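Local coordinates for MucR Phosphodiesterase (Pseudomonas aeruginosa, PDB 5M1T), which belongs to the EAL-domain family of bacterial phosphodiesterases, its TIM-barrel-like fold holding C2E beside two magnesium ions in this structure, at residues L67-H72 with L77-Q82; Q39-R44 with V94-W99; L196-L201 with R234-K239. One frame throughout, in Å; residues are numbered along the deposited sequence.

Interactions 1 and 2 share one flank of the EAL domain and touch directly, L68 CD2 lying 3.6 Å from I96 CG2; interaction 3 sits on the opposite side of the chain's centre, its centre about 33 Å from that of interaction 1. Interaction 1 is mostly buried and the most polar: backbone bonds tie the end of strand 61-72 to the following loop, and R69 and L68 reach C2E. Interaction 2, partly buried, sets the loop before strand 46-55 on helix 93-113 through one leucine and is apolar. Interaction 3, also partly buried, joins the ends of helices 195-200 and 220-236 by leucine packing, with a water bridge at its lysine end.

Interaction 1. Residues L67-H72 with L77-Q82; sequences LLRWEH and LITPGQ. With C2E (9,9'-[(2R,3R,3aS,5S,7aR,9R,10R,10aS,12S,14aR)-3,5,10,12-tetrahydroxy-5,12-dioxidooctahydro-2H,7H-difuro[3,2-d:3',2'-j][1,3,7,9,2,8]tetraoxadiphosphacyclododecine-2,9-diyl]bis(2-amino-1,9-dihydro-6H-purin-6-one)), chain C.
The guanidinium of R69 is shared between a ligand oxygen and a carbonyl of its own strand while lying against the loop, with NH1 3.4 Å from P80 CD. A bend at chi2 (-85°) brings the group back along the chain, where NH1 donates to L68 O over 2.7 Å, approaching from 49° above the carbonyl plane. NH1 and NH2 both donate to C2E O21, each at 2.7 Å, and this oxygen sits at the edge of the guanidinium, near its plane. T79 CG2 lies loosely over one face, toward the rim. Three bonds on two acceptors therefore limit the rotation of the group. P80 CD packs on L68 O, and L68 N makes an almost straight bond (177°) to C2E N71, 3.1 Å long.

Farther from the ligand the segments form a short antiparallel ladder. W70 and I78 are a hydrogen-bonded pair: W70 N to I78 O is 2.9 Å, and I78 N to W70 O is 2.7 Å. E71 and L77 follow as a non-hydrogen-bonded pair, with L77 CD1 against E71 CG. On the face of W70, I78 CD1 lies over the indole at 4.0 Å from CE3, offset toward the rim, and also meets H72 CB. Outside partners hold the polar ends of these rings, Q45 for W70 NE1 and D36 for H72 NE2. The strand carries the EAL signature, from the magnesium ligand E65 to L67. L67, L68, R69, T79 and P80 all line the C2E pocket, making this contact part of its wall in the EAL domain.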
loop_
_atom_site.group_PDB
_atom_site.type_symbol
_atom_site.label_atom_id
_atom_site.label_comp_id
_atom_site.label_asym_id
_atom_site.label_seq_id
_atom_site.Cartn_x
_atom_site.Cartn_y
_atom_site.Cartn_z
ATOM N N LEU A 67 -15.721 12.995 7.522
ATOM C CA LEU A 67 -15.664 12.096 8.659
ATOM C C LEU A 67 -16.840 11.077 8.618
ATOM O O LEU A 67 -18.023 11.435 8.600
ATOM C CB LEU A 67 -15.709 12.906 9.967
ATOM C CG LEU A 67 -14.485 13.775 10.275
ATOM C CD1 LEU A 67 -14.726 14.738 11.457
ATOM C CD2 LEU A 67 -13.262 12.891 10.538
ATOM N N LEU A 68 -16.492 9.799 8.611
ATOM C CA LEU A 68 -17.460 8.758 8.414
ATOM C C LEU A 68 -18.268 8.539 9.687
ATOM O O LEU A 68 -17.725 8.580 10.802
ATOM C CB LEU A 68 -16.745 7.474 8.002
ATOM C CG LEU A 68 -17.588 6.248 7.591
ATOM C CD1 LEU A 68 -18.375 6.540 6.339
ATOM C CD2 LEU A 68 -16.686 5.027 7.397
ATOM N N ARG A 69 -19.572 8.332 9.516
ATOM C CA ARG A 69 -20.454 7.950 10.609
ATOM C C ARG A 69 -21.312 6.740 10.185
ATOM O O ARG A 69 -21.546 6.501 8.986
ATOM C CB ARG A 69 -21.340 9.110 10.974
ATOM C CG ARG A 69 -20.575 10.356 11.424
ATOM C CD ARG A 69 -20.253 10.280 12.910
ATOM N NE ARG A 69 -19.431 11.402 13.387
ATOM C CZ ARG A 69 -18.112 11.540 13.222
ATOM N NH1 ARG A 69 -17.408 10.659 12.543
ATOM N NH2 ARG A 69 -17.489 12.587 13.728
ATOM N N TRP A 70 -21.772 5.970 11.155
ATOM C CA TRP A 70 -22.634 4.834 10.843
ATOM C C TRP A 70 -23.953 4.998 11.607
ATOM O O TRP A 70 -23.988 4.919 12.835
ATOM C CB TRP A 70 -21.878 3.538 11.172
ATOM C CG TRP A 70 -22.599 2.240 10.917
ATOM C CD1 TRP A 70 -23.774 2.055 10.269
ATOM C CD2 TRP A 70 -22.138 0.941 11.297
ATOM N NE1 TRP A 70 -24.084 0.714 10.225
ATOM C CE2 TRP A 70 -23.085 0.010 10.847
ATOM C CE3 TRP A 70 -21.000 0.479 11.968
ATOM C CZ2 TRP A 70 -22.945 -1.374 11.056
ATOM C CZ3 TRP A 70 -20.849 -0.901 12.161
ATOM C CH2 TRP A 70 -21.822 -1.806 11.711
ATOM N N GLU A 71 -25.018 5.297 10.880
ATOM C CA GLU A 71 -26.353 5.348 11.460
ATOM C C GLU A 71 -26.866 3.936 11.618
ATOM O O GLU A 71 -27.414 3.350 10.695
ATOM C CB GLU A 71 -27.338 6.107 10.576
ATOM C CG GLU A 71 -26.950 7.537 10.297
ATOM C CD GLU A 71 -27.892 8.201 9.305
ATOM O OE1 GLU A 71 -28.494 7.480 8.445
ATOM O OE2 GLU A 71 -28.030 9.436 9.405
ATOM N N HIS A 72 -26.708 3.412 12.821
ATOM C CA HIS A 72 -27.130 2.055 13.104
ATOM C C HIS A 72 -28.581 1.982 13.638
ATOM O O HIS A 72 -28.947 2.682 14.583
ATOM C CB HIS A 72 -26.148 1.389 14.067
ATOM C CG HIS A 72 -26.250 -0.095 14.070
ATOM N ND1 HIS A 72 -27.214 -0.771 14.788
ATOM C CD2 HIS A 72 -25.554 -1.036 13.394
ATOM C CE1 HIS A 72 -27.085 -2.069 14.583
ATOM N NE2 HIS A 72 -26.089 -2.256 13.738
ATOM N N LEU A 77 -26.033 6.484 16.029
ATOM C CA LEU A 77 -24.912 7.021 15.275
ATOM C C LEU A 77 -23.560 6.590 15.828
ATOM O O LEU A 77 -23.104 7.088 16.838
ATOM C CB LEU A 77 -25.014 8.537 15.252
ATOM C CG LEU A 77 -24.191 9.157 14.135
ATOM C CD1 LEU A 77 -24.873 8.972 12.796
ATOM C CD2 LEU A 77 -23.978 10.636 14.415
ATOM N N ILE A 78 -22.917 5.652 15.155
ATOM C CA ILE A 78 -21.657 5.086 15.621
ATOM C C ILE A 78 -20.485 5.841 14.977
ATOM O O ILE A 78 -20.498 6.171 13.763
ATOM C CB ILE A 78 -21.552 3.593 15.222
ATOM C CG1 ILE A 78 -22.751 2.817 15.738
ATOM C CG2 ILE A 78 -20.274 2.961 15.741
ATOM C CD1 ILE A 78 -22.659 1.311 15.545
ATOM N N THR A 79 -19.476 6.115 15.803
ATOM C CA THR A 79 -18.276 6.829 15.365
ATOM C C THR A 79 -17.228 5.857 14.867
ATOM O O THR A 79 -17.170 4.724 15.294
ATOM C CB THR A 79 -17.676 7.721 16.494
ATOM O OG1 THR A 79 -17.432 6.954 17.686
ATOM C CG2 THR A 79 -18.647 8.879 16.804
ATOM N N PRO A 80 -16.376 6.309 13.958
ATOM C CA PRO A 80 -15.489 5.367 13.306
ATOM C C PRO A 80 -14.450 4.669 14.209
ATOM O O PRO A 80 -13.963 3.618 13.848
ATOM C CB PRO A 80 -14.849 6.205 12.199
ATOM C CG PRO A 80 -14.951 7.613 12.645
ATOM C CD PRO A 80 -16.090 7.708 13.596
ATOM N N GLY A 81 -14.121 5.224 15.361
ATOM C CA GLY A 81 -13.243 4.531 16.301
ATOM C C GLY A 81 -13.838 3.203 16.738
ATOM O O GLY A 81 -13.110 2.286 17.157
ATOM N N GLN A 82 -15.165 3.087 16.653
ATOM C CA GLN A 82 -15.854 1.893 17.100
ATOM C C GLN A 82 -15.926 0.787 16.034
ATOM O O GLN A 82 -16.297 -0.339 16.344
ATOM C CB GLN A 82 -17.255 2.244 17.557
ATOM C CG GLN A 82 -17.274 3.187 18.749
ATOM C CD GLN A 82 -18.663 3.760 18.986
ATOM O OE1 GLN A 82 -19.614 3.009 19.201
ATOM N NE2 GLN A 82 -18.795 5.095 18.936
HETATM P P1 C2E C . -8.975 12.204 12.663
HETATM O O2P C2E C . -8.493 12.129 11.241
HETATM O O1P C2E C . -7.975 12.760 13.656
HETATM O "O5'" C2E C . -10.298 13.094 12.663
HETATM C "C5'" C2E C . -10.520 14.064 13.663
HETATM C "C4'" C2E C . -11.308 13.488 14.817
HETATM O "O4'" C2E C . -11.331 14.461 15.878
HETATM C "C3'" C2E C . -12.759 13.219 14.455
HETATM O "O3'" C2E C . -13.220 12.101 15.212
HETATM C "C2'" C2E C . -13.489 14.460 14.921
HETATM O "O2'" C2E C . -14.866 14.227 15.218
HETATM C "C1'" C2E C . -12.694 14.760 16.184
HETATM N N9 C2E C . -12.780 16.151 16.627
HETATM C C8 C2E C . -12.735 17.251 15.858
HETATM N N7 C2E C . -12.834 18.358 16.625
HETATM C C5 C2E C . -12.928 17.961 17.902
HETATM C C6 C2E C . -13.055 18.620 19.206
HETATM O O6 C2E C . -13.079 19.869 19.276
HETATM N N1 C2E C . -13.130 17.832 20.290
HETATM C C2 C2E C . -13.101 16.482 20.212
HETATM N N2 C2E C . -13.187 15.740 21.340
HETATM N N3 C2E C . -12.975 15.817 19.049
HETATM C C4 C2E C . -12.896 16.502 17.893
HETATM P P11 C2E C . -14.048 10.919 14.504
HETATM O O21 C2E C . -15.040 11.540 13.534
HETATM O O11 C2E C . -14.767 10.142 15.555
HETATM O O5A C2E C . -12.994 10.031 13.694
HETATM C C5A C2E C . -11.936 9.394 14.418
HETATM C C4A C2E C . -10.891 8.885 13.449
HETATM O O4A C2E C . -11.468 7.975 12.519
HETATM C C3A C2E C . -10.325 9.970 12.572
HETATM O O3A C2E C . -9.328 10.735 13.226
HETATM C C2A C2E C . -9.786 9.196 11.398
HETATM O O2A C2E C . -8.525 8.613 11.692
HETATM C C1A C2E C . -10.790 8.078 11.262
HETATM N N91 C2E C . -11.740 8.368 10.150
HETATM C C81 C2E C . -12.866 9.111 10.170
HETATM N N71 C2E C . -13.472 9.100 8.952
HETATM C C51 C2E C . -12.711 8.335 8.149
HETATM C C61 C2E C . -12.748 7.900 6.742
HETATM O O61 C2E C . -13.670 8.280 5.988
HETATM N N11 C2E C . -11.758 7.103 6.304
HETATM C C21 C2E C . -10.749 6.708 7.111
HETATM N N21 C2E C . -9.785 5.910 6.619
HETATM N N31 C2E C . -10.644 7.065 8.409
HETATM C C41 C2E C . -11.581 7.868 8.945
#

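Interaction 2. Residues Q39-R44 with V94-W99; sequences QALERR and VQIGEW
L41 meets W99 by a CH-pi contact, the one aromatic contact between the two segments. L41 CD2 lies 4.1 Å from the centroid of the five-membered ring of W99 and 27° off the ring normal, which places it over the face. Its nearest ring atom is W99 CG, at 3.7 Å, and W99 CB is almost as close, so the methyl sits toward the attachment side of the indole and away from the benzene ring. On the tryptophan, CG is anti to the backbone N (chi1 178°), and chi2 near 82° turns a ring face toward the leucine.

The other methyl serves the aliphatic and backbone contacts. L41 CD1 touches the helix main chain, 4.0 Å from Q95 O, and makes a looser approach to I96 CG1 at 4.5 Å. The two branches of one leucine thus span a full helical turn, from Q95 to W99. Q95 O is already taken as an acceptor by W99 N at 3.0 Å, so the apolar methyl rests against a carbonyl whose polar need is met within the helix.

Hydrogen bonds shape the loop from inside. R43 N donates to Q39 O over 2.9 Å, and R44 N to L41 O over 3.1 Å closes a type I turn that starts at the leucine itself. L46 lies against both L41 and I96, while L68 of strand 61-72 packs on I96 and W99, continuing the apolar surface toward the sheet.

With dispersion and burial of hydrocarbon as its chemistry, this joint between the loop and helix 93-113 depends on shape and on the facing of the indole; directional polar bonds play no part across it.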
loop_
_atom_site.group_PDB
_atom_site.type_symbol
_atom_site.label_atom_id
_atom_site.label_comp_id
_atom_site.label_asym_id
_atom_site.label_seq_id
_atom_site.Cartn_x
_atom_site.Cartn_y
_atom_site.Cartn_z
ATOM N N GLN A 39 -22.941 -5.338 5.729
ATOM C CA GLN A 39 -24.084 -4.928 4.943
ATOM C C GLN A 39 -24.391 -3.438 5.036
ATOM O O GLN A 39 -25.415 -3.007 4.508
ATOM C CB GLN A 39 -25.320 -5.750 5.312
ATOM C CG GLN A 39 -25.947 -5.412 6.649
ATOM C CD GLN A 39 -27.156 -6.294 6.925
ATOM O OE1 GLN A 39 -27.363 -7.292 6.249
ATOM N NE2 GLN A 39 -27.946 -5.932 7.928
ATOM N N ALA A 40 -23.519 -2.667 5.694
ATOM C CA ALA A 40 -23.814 -1.251 5.985
ATOM C C ALA A 40 -23.986 -0.384 4.730
ATOM O O ALA A 40 -24.880 0.460 4.691
ATOM C CB ALA A 40 -22.770 -0.635 6.935
ATOM N N LEU A 41 -23.146 -0.591 3.718
ATOM C CA LEU A 41 -23.337 0.090 2.422
ATOM C C LEU A 41 -24.631 -0.347 1.712
ATOM O O LEU A 41 -25.357 0.485 1.203
ATOM C CB LEU A 41 -22.157 -0.167 1.487
ATOM C CG LEU A 41 -20.846 0.504 1.840
ATOM C CD1 LEU A 41 -19.738 -0.091 0.992
ATOM C CD2 LEU A 41 -20.986 2.004 1.619
ATOM N N GLU A 42 -24.909 -1.651 1.677
ATOM C CA GLU A 42 -26.173 -2.156 1.097
ATOM C C GLU A 42 -27.380 -1.529 1.777
ATOM O O GLU A 42 -28.376 -1.256 1.139
ATOM C CB GLU A 42 -26.268 -3.692 1.181
ATOM C CG GLU A 42 -27.638 -4.275 0.819
ATOM C CD GLU A 42 -28.075 -4.047 -0.639
ATOM O OE1 GLU A 42 -29.266 -3.723 -0.858
ATOM O OE2 GLU A 42 -27.236 -4.172 -1.554
ATOM N N ARG A 43 -27.271 -1.268 3.076
ATOM C CA ARG A 43 -28.387 -0.727 3.831
ATOM C C ARG A 43 -28.396 0.806 3.889
ATOM O O ARG A 43 -29.255 1.363 4.549
ATOM C CB ARG A 43 -28.371 -1.292 5.266
ATOM C CG ARG A 43 -28.313 -2.815 5.385
ATOM C CD ARG A 43 -29.676 -3.484 5.404
ATOM N NE ARG A 43 -29.628 -4.763 4.666
ATOM C CZ ARG A 43 -30.070 -4.958 3.404
ATOM N NH1 ARG A 43 -30.632 -3.982 2.690
ATOM N NH2 ARG A 43 -29.943 -6.146 2.836
ATOM N N ARG A 44 -27.459 1.470 3.215
ATOM C CA ARG A 44 -27.284 2.949 3.224
ATOM C C ARG A 44 -27.174 3.517 4.629
ATOM O O ARG A 44 -27.671 4.589 4.941
ATOM C CB ARG A 44 -28.383 3.707 2.475
ATOM C CG ARG A 44 -28.808 3.127 1.140
ATOM C CD ARG A 44 -27.706 3.048 0.103
ATOM N NE ARG A 44 -28.315 3.174 -1.222
ATOM C CZ ARG A 44 -27.650 3.392 -2.360
ATOM N NH1 ARG A 44 -26.313 3.495 -2.377
ATOM N NH2 ARG A 44 -28.338 3.491 -3.495
ATOM N N VAL A 94 -11.623 -1.062 2.213
ATOM C CA VAL A 94 -11.369 -0.725 0.825
ATOM C C VAL A 94 -12.641 -0.150 0.135
ATOM O O VAL A 94 -12.603 0.912 -0.469
ATOM C CB VAL A 94 -10.853 -1.933 0.040
ATOM C CG1 VAL A 94 -10.889 -1.637 -1.463
ATOM C CG2 VAL A 94 -9.446 -2.328 0.502
ATOM N N GLN A 95 -13.763 -0.857 0.237
ATOM C CA GLN A 95 -14.940 -0.435 -0.489
ATOM C C GLN A 95 -15.652 0.657 0.291
ATOM O O GLN A 95 -16.282 1.528 -0.296
ATOM C CB GLN A 95 -15.849 -1.625 -0.836
ATOM C CG GLN A 95 -15.362 -2.410 -2.060
ATOM C CD GLN A 95 -15.395 -1.611 -3.349
ATOM O OE1 GLN A 95 -16.133 -0.639 -3.481
ATOM N NE2 GLN A 95 -14.601 -2.025 -4.316
ATOM N N ILE A 96 -15.503 0.653 1.605
ATOM C CA ILE A 96 -15.997 1.767 2.415
ATOM C C ILE A 96 -15.279 3.043 1.991
ATOM O O ILE A 96 -15.887 4.089 1.854
ATOM C CB ILE A 96 -15.821 1.482 3.917
ATOM C CG1 ILE A 96 -16.802 0.370 4.333
ATOM C CG2 ILE A 96 -16.073 2.743 4.729
ATOM C CD1 ILE A 96 -16.642 -0.100 5.770
ATOM N N GLY A 97 -13.989 2.932 1.732
ATOM C CA GLY A 97 -13.193 4.055 1.277
ATOM C C GLY A 97 -13.519 4.514 -0.130
ATOM O O GLY A 97 -13.537 5.709 -0.398
ATOM N N GLU A 98 -13.772 3.581 -1.036
ATOM C CA GLU A 98 -14.301 3.947 -2.360
ATOM C C GLU A 98 -15.552 4.775 -2.233
ATOM O O GLU A 98 -15.711 5.746 -2.929
ATOM C CB GLU A 98 -14.640 2.695 -3.186
ATOM C CG GLU A 98 -13.438 1.888 -3.623
ATOM C CD GLU A 98 -12.524 2.647 -4.554
ATOM O OE1 GLU A 98 -11.327 2.391 -4.457
ATOM O OE2 GLU A 98 -12.970 3.508 -5.362
ATOM N N TRP A 99 -16.456 4.371 -1.349
ATOM C CA TRP A 99 -17.716 5.073 -1.179
ATOM C C TRP A 99 -17.474 6.460 -0.560
ATOM O O TRP A 99 -18.021 7.459 -1.001
ATOM C CB TRP A 99 -18.705 4.268 -0.339
ATOM C CG TRP A 99 -19.945 5.047 -0.165
ATOM C CD1 TRP A 99 -20.962 5.141 -1.042
ATOM C CD2 TRP A 99 -20.253 5.933 0.912
ATOM N NE1 TRP A 99 -21.906 6.005 -0.575
ATOM C CE2 TRP A 99 -21.508 6.495 0.633
ATOM C CE3 TRP A 99 -19.604 6.278 2.096
ATOM C CZ2 TRP A 99 -22.131 7.406 1.487
ATOM C CZ3 TRP A 99 -20.208 7.175 2.947
ATOM C CH2 TRP A 99 -21.459 7.742 2.636
#

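Interaction 3. Residues L196-L201 with R234-K239; sequences LYLKRL and RTLNLK
L236 fills the gap between two helix ends by spreading its branches over neighbouring residues: CD1 goes to L198 and CD2 to K199. Its CB points toward helix 195-200, and chi1 (-58°), with CG anti to the carbonyl carbon, together with chi2 places the two methyls on different residues. CD1 is 4.0 Å from L198 CG, with L198 CD2 only slightly farther away. The two leucine side chains cross at about a right angle, so one methyl rests against the branch point of the other residue.

K199 meets L236 differently, the two side chains sliding past each other in opposite directions. The lysine leaves its helix with CG opposite the backbone N and then bends at chi2 (58°), laying its alkyl part along the leucine: CD is 3.8 Å from L236 CD2, and CB is 4.0 Å from the same methyl. Beyond this hydrocarbon contact the ammonium passes the leucine and donates to a water, NZ to water 3.2 Å. The same water donates to T235 O at 3.0 Å and so completes a bridge between the helices on the exposed flank.

After L236 the chain leaves helical geometry at N237, whose phi is positive (65°), and continues through L238, which packs on A203 and L206, into strand 239-243. L201 leads helix 195-200 toward strand 205-208, and K239 pairs by backbone bonds with S204 and L206. Two adjacent helix C-termini, each feeding one of two neighbouring parallel strands, are the pattern expected at the N-terminal ends of the strands in a TIM-barrel-like EAL domain.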
loop_
_atom_site.group_PDB
_atom_site.type_symbol
_atom_site.label_atom_id
_atom_site.label_comp_id
_atom_site.label_asym_id
_atom_site.label_seq_id
_atom_site.Cartn_x
_atom_site.Cartn_y
_atom_site.Cartn_z
ATOM N N LEU A 196 14.534 14.726 7.585
ATOM C CA LEU A 196 14.925 14.579 6.185
ATOM C C LEU A 196 13.737 14.236 5.283
ATOM O O LEU A 196 13.458 14.936 4.317
ATOM C CB LEU A 196 16.011 13.524 6.038
ATOM C CG LEU A 196 16.507 13.352 4.609
ATOM C CD1 LEU A 196 16.956 14.702 4.035
ATOM C CD2 LEU A 196 17.635 12.315 4.591
ATOM N N TYR A 197 13.019 13.176 5.608
ATOM C CA TYR A 197 11.877 12.784 4.778
ATOM C C TYR A 197 10.706 13.721 4.988
ATOM O O TYR A 197 9.877 13.883 4.090
ATOM C CB TYR A 197 11.441 11.346 5.036
ATOM C CG TYR A 197 12.321 10.348 4.382
ATOM C CD1 TYR A 197 12.168 10.033 3.031
ATOM C CD2 TYR A 197 13.305 9.696 5.114
ATOM C CE1 TYR A 197 13.002 9.088 2.416
ATOM C CE2 TYR A 197 14.146 8.757 4.538
ATOM C CZ TYR A 197 14.003 8.452 3.192
ATOM O OH TYR A 197 14.864 7.507 2.654
ATOM N N LEU A 198 10.618 14.345 6.152
ATOM C CA LEU A 198 9.562 15.317 6.353
ATOM C C LEU A 198 9.691 16.477 5.349
ATOM O O LEU A 198 8.688 16.990 4.860
ATOM C CB LEU A 198 9.563 15.810 7.794
ATOM C CG LEU A 198 8.300 16.475 8.312
ATOM C CD1 LEU A 198 7.042 15.693 7.935
ATOM C CD2 LEU A 198 8.409 16.640 9.816
ATOM N N LYS A 199 10.914 16.842 4.999
ATOM C CA LYS A 199 11.149 17.897 4.006
ATOM C C LYS A 199 10.939 17.354 2.565
ATOM O O LYS A 199 10.376 18.035 1.701
ATOM C CB LYS A 199 12.558 18.480 4.222
ATOM C CG LYS A 199 13.022 19.552 3.253
ATOM C CD LYS A 199 12.082 20.741 3.233
ATOM C CE LYS A 199 12.293 21.585 1.973
ATOM N NZ LYS A 199 11.163 22.535 1.805
ATOM N N ARG A 200 11.357 16.120 2.319
ATOM C CA ARG A 200 11.240 15.544 0.986
ATOM C C ARG A 200 9.819 15.248 0.556
ATOM O O ARG A 200 9.540 15.331 -0.611
ATOM C CB ARG A 200 12.053 14.251 0.869
ATOM C CG ARG A 200 13.525 14.524 0.668
ATOM C CD ARG A 200 14.244 13.403 -0.059
ATOM N NE ARG A 200 15.691 13.565 0.159
ATOM C CZ ARG A 200 16.575 12.570 0.240
ATOM N NH1 ARG A 200 16.185 11.288 0.128
ATOM N NH2 ARG A 200 17.858 12.878 0.450
ATOM N N LEU A 201 8.951 14.885 1.491
ATOM C CA LEU A 201 7.573 14.588 1.163
ATOM C C LEU A 201 6.869 15.838 0.627
ATOM O O LEU A 201 7.051 16.934 1.143
ATOM C CB LEU A 201 6.816 14.027 2.385
ATOM C CG LEU A 201 7.284 12.682 2.954
ATOM C CD1 LEU A 201 6.484 12.295 4.184
ATOM C CD2 LEU A 201 7.219 11.567 1.932
ATOM N N ARG A 234 6.553 26.443 9.824
ATOM C CA ARG A 234 7.140 27.703 9.360
ATOM C C ARG A 234 8.491 27.477 8.611
ATOM O O ARG A 234 8.721 28.057 7.535
ATOM C CB ARG A 234 7.328 28.668 10.544
ATOM C CG ARG A 234 7.905 30.007 10.148
ATOM C CD ARG A 234 8.186 30.915 11.347
ATOM N NE ARG A 234 8.868 30.285 12.492
ATOM C CZ ARG A 234 10.187 30.172 12.667
ATOM N NH1 ARG A 234 11.067 30.616 11.759
ATOM N NH2 ARG A 234 10.642 29.606 13.789
ATOM N N THR A 235 9.338 26.593 9.132
ATOM C CA THR A 235 10.663 26.376 8.560
ATOM C C THR A 235 10.667 25.404 7.382
ATOM O O THR A 235 11.531 25.498 6.535
ATOM C CB THR A 235 11.665 25.846 9.619
ATOM O OG1 THR A 235 11.202 24.593 10.154
ATOM C CG2 THR A 235 11.841 26.847 10.754
ATOM N N LEU A 236 9.721 24.458 7.343
ATOM C CA LEU A 236 9.591 23.535 6.215
ATOM C C LEU A 236 8.517 23.948 5.187
ATOM O O LEU A 236 8.243 23.222 4.222
ATOM C CB LEU A 236 9.269 22.131 6.723
ATOM C CG LEU A 236 10.272 21.526 7.679
ATOM C CD1 LEU A 236 9.679 20.274 8.297
ATOM C CD2 LEU A 236 11.558 21.252 6.924
ATOM N N ASN A 237 7.892 25.091 5.421
ATOM C CA ASN A 237 6.923 25.640 4.491
ATOM C C ASN A 237 5.687 24.763 4.367
ATOM O O ASN A 237 5.271 24.389 3.278
ATOM C CB ASN A 237 7.562 25.850 3.110
ATOM C CG ASN A 237 6.787 26.834 2.275
ATOM O OD1 ASN A 237 6.257 27.805 2.800
ATOM N ND2 ASN A 237 6.697 26.580 0.971
ATOM N N LEU A 238 5.106 24.437 5.509
ATOM C CA LEU A 238 3.888 23.682 5.545
ATOM C C LEU A 238 2.858 24.471 6.361
ATOM O O LEU A 238 3.180 25.017 7.437
ATOM C CB LEU A 238 4.142 22.315 6.182
ATOM C CG LEU A 238 5.174 21.462 5.469
ATOM C CD1 LEU A 238 5.615 20.310 6.347
ATOM C CD2 LEU A 238 4.666 20.955 4.123
ATOM N N LYS A 239 1.638 24.544 5.848
ATOM C CA LYS A 239 0.554 25.087 6.629
ATOM C C LYS A 239 0.344 24.204 7.864
ATOM O O LYS A 239 0.456 22.971 7.781
ATOM C CB LYS A 239 -0.751 25.122 5.811
ATOM C CG LYS A 239 -0.736 26.017 4.585
ATOM C CD LYS A 239 -0.435 27.448 4.976
ATOM C CE LYS A 239 -0.874 28.463 3.916
ATOM N NZ LYS A 239 -0.180 29.772 4.192
HETATM O O HOH W 1 11.223 25.180 3.560
#